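Local coordinates for pmbA-related protein (Thermotoga maritima, PDB 1VL4) that is of unproven function but probably acts as a metallopeptidase of the PmbA/TldD (peptidase U62) family, at residues A[192-197]-A[225-230]; A[252-257]-A[264-269]; A[233-238]-A[391-396]. One frame throughout, in Å; residues are numbered along the deposited sequence.

Interaction 1. Residues A[192-197]-A[225-230]; sequences NPRSGS and IGSKTI
R194 and the 225-230 loop share one acceptor, D190 OD2, which forms a salt bridge with R194 NE and a hydrogen bond with the backbone N of G226. The carboxylate thus ties the first residue of strand 194-202 to a loop that follows helix 210-223. With that bridge in place, S227 lays its CB over the centre of one guanidinium face, CB standing 3.9 Å from R194 CZ. The opposite face has N192 O above it, offset toward the rim; this oxygen is 3.1 Å from R194 NE, but the angle is too poor for a bond. Nearer the backbone R194 CG rests against the start of the loop by van der Waals contact, 4.0 Å from I225 N and 4.4 Å from I225 CG1. The chain gets there by bending at CB-CG (chi2 -60°) and then running extended to the guanidinium. A second salt bridge, from R194 NH1 to E404 OE1, reaches strand 398-404, while S227 OG turns back to L224 O. A leucine in place of R194 would probably cost D190 and E404 this cationic partner and uncover S227 CB. The arrangement is a buried arginine flanked by two carboxylates, joining the strand of the six-stranded antiparallel sheet that is outermost within this chain to the linker that enters the C-terminal part of this PmbA/TldD fold.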
# COMPACT_ATOMS: atom_id res chain seq x y z
N ASN A 192 5.82 -29.58 9.90
CA ASN A 192 5.38 -28.21 9.66
C ASN A 192 5.20 -28.13 8.16
O ASN A 192 6.10 -28.50 7.41
CB ASN A 192 6.46 -27.20 10.06
CG ASN A 192 6.88 -27.32 11.53
OD1 ASN A 192 6.05 -27.22 12.42
ND2 ASN A 192 8.18 -27.53 11.77
N PRO A 193 4.05 -27.65 7.69
CA PRO A 193 3.88 -27.57 6.23
C PRO A 193 4.93 -26.70 5.53
O PRO A 193 5.33 -25.66 6.06
CB PRO A 193 2.48 -26.96 6.08
CG PRO A 193 1.79 -27.27 7.36
CD PRO A 193 2.85 -27.20 8.41
N ARG A 194 5.36 -27.13 4.34
CA ARG A 194 6.47 -26.49 3.63
C ARG A 194 5.95 -25.74 2.43
O ARG A 194 5.30 -26.30 1.59
CB ARG A 194 7.46 -27.55 3.13
CG ARG A 194 7.91 -28.55 4.18
CD ARG A 194 8.58 -27.82 5.30
NE ARG A 194 8.99 -28.70 6.36
CZ ARG A 194 9.37 -28.27 7.56
NH1 ARG A 194 9.45 -26.97 7.83
NH2 ARG A 194 9.70 -29.16 8.48
N SER A 195 6.28 -24.47 2.30
CA SER A 195 5.85 -23.77 1.11
C SER A 195 6.94 -23.58 0.06
O SER A 195 8.14 -23.53 0.36
CB SER A 195 5.19 -22.42 1.48
OG SER A 195 6.03 -21.61 2.28
N GLY A 196 6.50 -23.51 -1.19
CA GLY A 196 7.36 -23.32 -2.33
C GLY A 196 6.60 -22.40 -3.29
O GLY A 196 5.37 -22.35 -3.26
N SER A 197 7.34 -21.64 -4.08
CA SER A 197 6.73 -20.85 -5.15
C SER A 197 7.68 -20.66 -6.31
O SER A 197 8.91 -20.91 -6.21
CB SER A 197 6.22 -19.52 -4.61
OG SER A 197 7.25 -18.61 -4.26
N ILE A 225 10.72 -30.87 2.55
CA ILE A 225 10.20 -31.91 3.44
C ILE A 225 11.38 -32.54 4.13
O ILE A 225 12.36 -32.89 3.47
CB ILE A 225 9.41 -32.97 2.68
CG1 ILE A 225 8.16 -32.34 2.04
CG2 ILE A 225 9.08 -34.16 3.61
CD1 ILE A 225 7.45 -33.31 1.12
N GLY A 226 11.26 -32.71 5.46
CA GLY A 226 12.34 -33.21 6.30
C GLY A 226 13.35 -32.15 6.70
O GLY A 226 14.47 -32.46 7.11
N SER A 227 12.98 -30.88 6.58
CA SER A 227 13.82 -29.81 7.06
C SER A 227 14.15 -30.01 8.53
O SER A 227 13.41 -30.65 9.27
CB SER A 227 13.18 -28.45 6.82
OG SER A 227 13.27 -28.09 5.45
N LYS A 228 15.31 -29.49 8.92
CA LYS A 228 15.80 -29.53 10.29
C LYS A 228 16.36 -28.15 10.51
O LYS A 228 16.76 -27.48 9.56
CB LYS A 228 16.90 -30.57 10.43
CG LYS A 228 16.50 -31.97 9.96
CD LYS A 228 17.63 -32.99 10.08
CE LYS A 228 17.86 -33.45 11.51
NZ LYS A 228 16.67 -34.13 12.13
N THR A 229 16.42 -27.68 11.74
CA THR A 229 17.04 -26.37 11.96
C THR A 229 18.53 -26.66 12.18
O THR A 229 18.95 -27.81 12.18
CB THR A 229 16.37 -25.55 13.12
OG1 THR A 229 16.50 -24.14 12.84
CG2 THR A 229 16.96 -25.91 14.49
N ILE A 230 19.33 -25.60 12.25
CA ILE A 230 20.76 -25.77 12.47
C ILE A 230 21.19 -24.85 13.60
O ILE A 230 20.43 -23.93 13.96
CB ILE A 230 21.59 -25.46 11.18
CG1 ILE A 230 21.51 -23.98 10.82
CG2 ILE A 230 21.15 -26.36 10.03
CD1 ILE A 230 22.42 -23.61 9.66

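Interaction 2. Residues A[252-257]-A[264-269]; sequences IPMISA and LSPLKG
M254 and P266 cross at about a right angle, the extended methionine chain passing the proline ring on its CG-CD side. M254 SD lies 3.9 Å from P266 CG, and M254 CG is 4.0 Å from P266 CD, so the sulfur and the methylene both bear on the same ring edge. I255 and L267 are arranged differently: they lie side by side and point the same way, with I255 CG2 3.7 Å from L267 CD1. That one leucine methyl also packs on M254 CB at 3.8 Å, wedging between the two neighbours of the short helix. I255 can offer it the branch methyl because CG2 sits anti to the carbonyl carbon, while CG1 takes the position between backbone N and carbonyl carbon (chi1 61°). S265 is the polar centre. Its hydroxyl donates to M254 O at 2.7 Å, in the carbonyl plane and on a lone pair, with a C=O...OG angle of 119°. The same OG accepts from the backbone N of L267 at 3.1 Å (N-H...O 161°), which makes an ST turn at the head of the type I turn S265-K268. Giving one bond and taking one, the buried hydroxyl holds the turn to the M254 carbonyl and so helps place L267, whose N it holds. L413 of helix 412-417 packs on M254, P266 and L267 alike. S256 N-caps helix 257-261, whose V260 touches S265, and the backbones of I255 and A257 bond to L319 ahead of helix 322-328.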
# COMPACT_ATOMS: atom_id res chain seq x y z
N ILE A 252 18.89 -0.19 -3.72
CA ILE A 252 18.35 0.84 -4.62
C ILE A 252 18.30 2.25 -3.96
O ILE A 252 18.85 3.20 -4.52
CB ILE A 252 17.02 0.38 -5.24
CG1 ILE A 252 17.28 -0.69 -6.31
CG2 ILE A 252 16.25 1.60 -5.80
CD1 ILE A 252 15.98 -1.36 -6.90
N PRO A 253 17.72 2.37 -2.74
CA PRO A 253 17.82 3.67 -2.06
C PRO A 253 19.25 4.18 -1.80
O PRO A 253 19.50 5.39 -1.82
CB PRO A 253 17.05 3.45 -0.75
CG PRO A 253 16.22 2.20 -0.94
CD PRO A 253 16.95 1.38 -1.96
N MET A 254 20.21 3.27 -1.59
CA MET A 254 21.61 3.64 -1.32
C MET A 254 22.29 4.37 -2.47
O MET A 254 23.17 5.22 -2.26
CB MET A 254 22.46 2.40 -1.01
CG MET A 254 21.83 1.49 0.00
SD MET A 254 22.95 0.18 0.46
CE MET A 254 22.00 -0.54 1.79
N ILE A 255 21.89 4.02 -3.68
CA ILE A 255 22.54 4.56 -4.87
C ILE A 255 21.81 5.79 -5.43
O ILE A 255 22.32 6.42 -6.34
CB ILE A 255 22.81 3.48 -5.95
CG1 ILE A 255 21.55 2.83 -6.47
CG2 ILE A 255 23.89 2.54 -5.45
CD1 ILE A 255 21.79 1.83 -7.63
N SER A 256 20.66 6.16 -4.86
CA SER A 256 20.08 7.51 -5.14
C SER A 256 20.95 8.71 -4.70
O SER A 256 21.25 8.90 -3.50
CB SER A 256 18.70 7.62 -4.51
OG SER A 256 18.25 8.95 -4.57
N ALA A 257 21.37 9.54 -5.66
CA ALA A 257 22.11 10.77 -5.32
C ALA A 257 21.37 11.68 -4.34
O ALA A 257 21.99 12.46 -3.60
CB ALA A 257 22.47 11.58 -6.56
N LEU A 264 21.08 10.02 3.92
CA LEU A 264 20.24 8.82 4.08
C LEU A 264 20.79 7.59 3.32
O LEU A 264 20.04 6.69 2.97
CB LEU A 264 18.84 9.12 3.58
CG LEU A 264 18.07 10.19 4.31
CD1 LEU A 264 16.80 10.51 3.50
CD2 LEU A 264 17.74 9.73 5.71
N SER A 265 22.10 7.58 3.04
CA SER A 265 22.74 6.46 2.36
C SER A 265 24.09 6.10 3.00
O SER A 265 24.95 6.95 3.19
CB SER A 265 22.98 6.78 0.87
OG SER A 265 23.85 5.82 0.29
N PRO A 266 24.33 4.80 3.23
CA PRO A 266 25.62 4.41 3.79
C PRO A 266 26.78 4.48 2.75
O PRO A 266 27.91 4.18 3.10
CB PRO A 266 25.36 2.98 4.26
CG PRO A 266 24.40 2.44 3.26
CD PRO A 266 23.48 3.62 2.95
N LEU A 267 26.50 4.89 1.51
CA LEU A 267 27.51 5.07 0.47
C LEU A 267 28.05 6.51 0.31
O LEU A 267 28.92 6.76 -0.54
CB LEU A 267 26.94 4.61 -0.90
CG LEU A 267 26.58 3.12 -1.01
CD1 LEU A 267 25.94 2.82 -2.36
CD2 LEU A 267 27.79 2.25 -0.84
N LYS A 268 27.58 7.45 1.10
CA LYS A 268 28.11 8.81 1.01
C LYS A 268 29.63 8.80 1.20
O LYS A 268 30.14 8.14 2.11
CB LYS A 268 27.47 9.73 2.04
CG LYS A 268 27.73 11.20 1.79
CD LYS A 268 27.30 12.10 2.97
CE LYS A 268 26.60 13.37 2.47
NZ LYS A 268 27.31 14.01 1.32
N GLY A 269 30.34 9.50 0.32
CA GLY A 269 31.81 9.58 0.38
C GLY A 269 32.60 8.38 -0.16
O GLY A 269 33.85 8.36 -0.09

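Interaction 3. Residues A[233-238]-A[391-396]; sequences GKYPVL and GYWVEN
Y235 and W393 meet through two ring atoms each, and these four carbons make up the contact. Y235 CD2 comes to 3.4 Å from W393 CZ3, and Y235 CE2 to 3.6 Å from W393 CH2. Relative to the indole, the tyrosine lies at the edge of the six-membered ring, near its plane; relative to the phenol ring, the approach is oblique. The ring planes stand at 81° with centroids 5.3 Å apart. W393 holds CG anti to the backbone N (chi1 180°), which carries the benzo end of the indole across toward strand 233-239. At the pyrrole end, E395 CD also lies near the indole plane, 3.6 Å from W393 NE1. One shell further out, the Y235 hydroxyl is bonded to P231 O, which ties the far end of the phenol to the chain just ahead of the strand. H401 of strand 398-404 meets the indole with ring planes about 25° apart, and V366 of strand 365-372 touches Y235. That strand pairs with both partners, parallel to 233-239 and antiparallel to 384-395, so the two aromatics reach toward each other past an intervening strand. What joins them is carbon against carbon: dispersion and the weak electrostatics of steeply inclined rings, at the partly exposed surface of the sheet, while the tyrosine's polar end is engaged elsewhere.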
# COMPACT_ATOMS: atom_id res chain seq x y z
N GLY A 233 25.11 -19.74 13.96
CA GLY A 233 26.53 -19.59 13.78
C GLY A 233 26.79 -18.83 12.50
O GLY A 233 25.88 -18.35 11.85
N LYS A 234 28.06 -18.72 12.16
CA LYS A 234 28.49 -18.10 10.92
C LYS A 234 28.72 -19.22 9.89
O LYS A 234 29.44 -20.16 10.17
CB LYS A 234 29.73 -17.27 11.21
CG LYS A 234 29.42 -15.97 11.96
CD LYS A 234 30.58 -15.49 12.83
N TYR A 235 28.05 -19.17 8.75
CA TYR A 235 28.29 -20.15 7.69
C TYR A 235 28.53 -19.51 6.34
O TYR A 235 28.02 -18.42 6.08
CB TYR A 235 27.12 -21.11 7.51
CG TYR A 235 26.73 -21.89 8.72
CD1 TYR A 235 25.81 -21.38 9.61
CD2 TYR A 235 27.23 -23.16 8.95
CE1 TYR A 235 25.43 -22.08 10.73
CE2 TYR A 235 26.85 -23.87 10.10
CZ TYR A 235 25.93 -23.31 10.97
OH TYR A 235 25.48 -23.97 12.11
N PRO A 236 29.28 -20.20 5.46
CA PRO A 236 29.29 -19.79 4.06
C PRO A 236 27.85 -19.92 3.53
O PRO A 236 27.11 -20.82 3.98
CB PRO A 236 30.24 -20.79 3.37
CG PRO A 236 30.85 -21.60 4.43
CD PRO A 236 30.07 -21.41 5.70
N VAL A 237 27.43 -18.99 2.68
CA VAL A 237 26.07 -18.96 2.18
C VAL A 237 26.07 -18.91 0.67
O VAL A 237 26.62 -17.97 0.06
CB VAL A 237 25.26 -17.76 2.76
CG1 VAL A 237 23.94 -17.58 2.00
CG2 VAL A 237 24.97 -17.97 4.27
N LEU A 238 25.47 -19.92 0.05
CA LEU A 238 25.18 -19.85 -1.38
C LEU A 238 23.77 -19.24 -1.51
O LEU A 238 22.76 -19.89 -1.23
CB LEU A 238 25.28 -21.22 -2.02
CG LEU A 238 24.82 -21.44 -3.46
CD1 LEU A 238 25.20 -20.31 -4.34
CD2 LEU A 238 25.43 -22.79 -3.93
N GLY A 391 16.09 -22.31 3.11
CA GLY A 391 17.26 -22.86 2.46
C GLY A 391 17.53 -24.31 2.85
O GLY A 391 16.63 -25.03 3.32
N TYR A 392 18.80 -24.72 2.66
CA TYR A 392 19.24 -26.11 2.73
C TYR A 392 20.62 -26.15 3.39
O TYR A 392 21.35 -25.15 3.34
CB TYR A 392 19.35 -26.67 1.29
CG TYR A 392 18.03 -26.63 0.56
CD1 TYR A 392 17.60 -25.44 -0.02
CD2 TYR A 392 17.18 -27.74 0.52
CE1 TYR A 392 16.36 -25.37 -0.64
CE2 TYR A 392 15.92 -27.66 -0.13
CZ TYR A 392 15.53 -26.47 -0.71
OH TYR A 392 14.31 -26.33 -1.37
N TRP A 393 20.96 -27.30 3.94
CA TRP A 393 22.30 -27.62 4.42
C TRP A 393 23.01 -28.42 3.31
O TRP A 393 22.42 -29.30 2.69
CB TRP A 393 22.26 -28.44 5.72
CG TRP A 393 23.63 -28.78 6.21
CD1 TRP A 393 24.23 -30.01 6.21
CD2 TRP A 393 24.60 -27.85 6.72
NE1 TRP A 393 25.51 -29.90 6.70
CE2 TRP A 393 25.76 -28.58 6.99
CE3 TRP A 393 24.60 -26.48 6.94
CZ2 TRP A 393 26.90 -27.98 7.52
CZ3 TRP A 393 25.74 -25.89 7.46
CH2 TRP A 393 26.86 -26.63 7.74
N VAL A 394 24.28 -28.08 3.06
CA VAL A 394 25.08 -28.74 2.07
C VAL A 394 26.25 -29.38 2.79
O VAL A 394 26.88 -28.75 3.61
CB VAL A 394 25.61 -27.71 1.04
CG1 VAL A 394 26.57 -28.36 0.03
CG2 VAL A 394 24.46 -27.03 0.34
N GLU A 395 26.50 -30.64 2.51
CA GLU A 395 27.78 -31.27 2.88
C GLU A 395 28.32 -32.04 1.69
O GLU A 395 27.58 -32.65 0.92
CB GLU A 395 27.69 -32.14 4.13
CG GLU A 395 26.29 -32.55 4.52
CD GLU A 395 26.25 -33.33 5.83
OE1 GLU A 395 27.20 -33.20 6.64
OE2 GLU A 395 25.25 -34.06 6.03
N ASN A 396 29.63 -32.01 1.56
CA ASN A 396 30.34 -32.61 0.44
C ASN A 396 29.83 -32.19 -0.90
O ASN A 396 29.79 -33.01 -1.80
CB ASN A 396 30.30 -34.13 0.57
CG ASN A 396 31.04 -34.60 1.77
OD1 ASN A 396 32.24 -34.29 1.93
ND2 ASN A 396 30.34 -35.31 2.67

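Read from the N terminus, interaction 1 comes first: it closes a loop of 27 residues that holds the rest of strand 194-202 and helix 210-223, and it ties the last strand, within this chain, of the long antiparallel sheet to the linker. That linker runs straight into strand 233-239, where interaction 3 opens, and the two contacts touch through I230 CD1 and Y235 CE1, 3.5 Å apart. Interaction 3 closes only at strand 384-395, spanning 152 residues and joining two strands of the mixed seven-stranded sheet. Within that span interaction 2 closes a six-residue loop that holds most of helix 257-261, its nearest atoms about 17 Å from interaction 3 and about 20 Å from interaction 1.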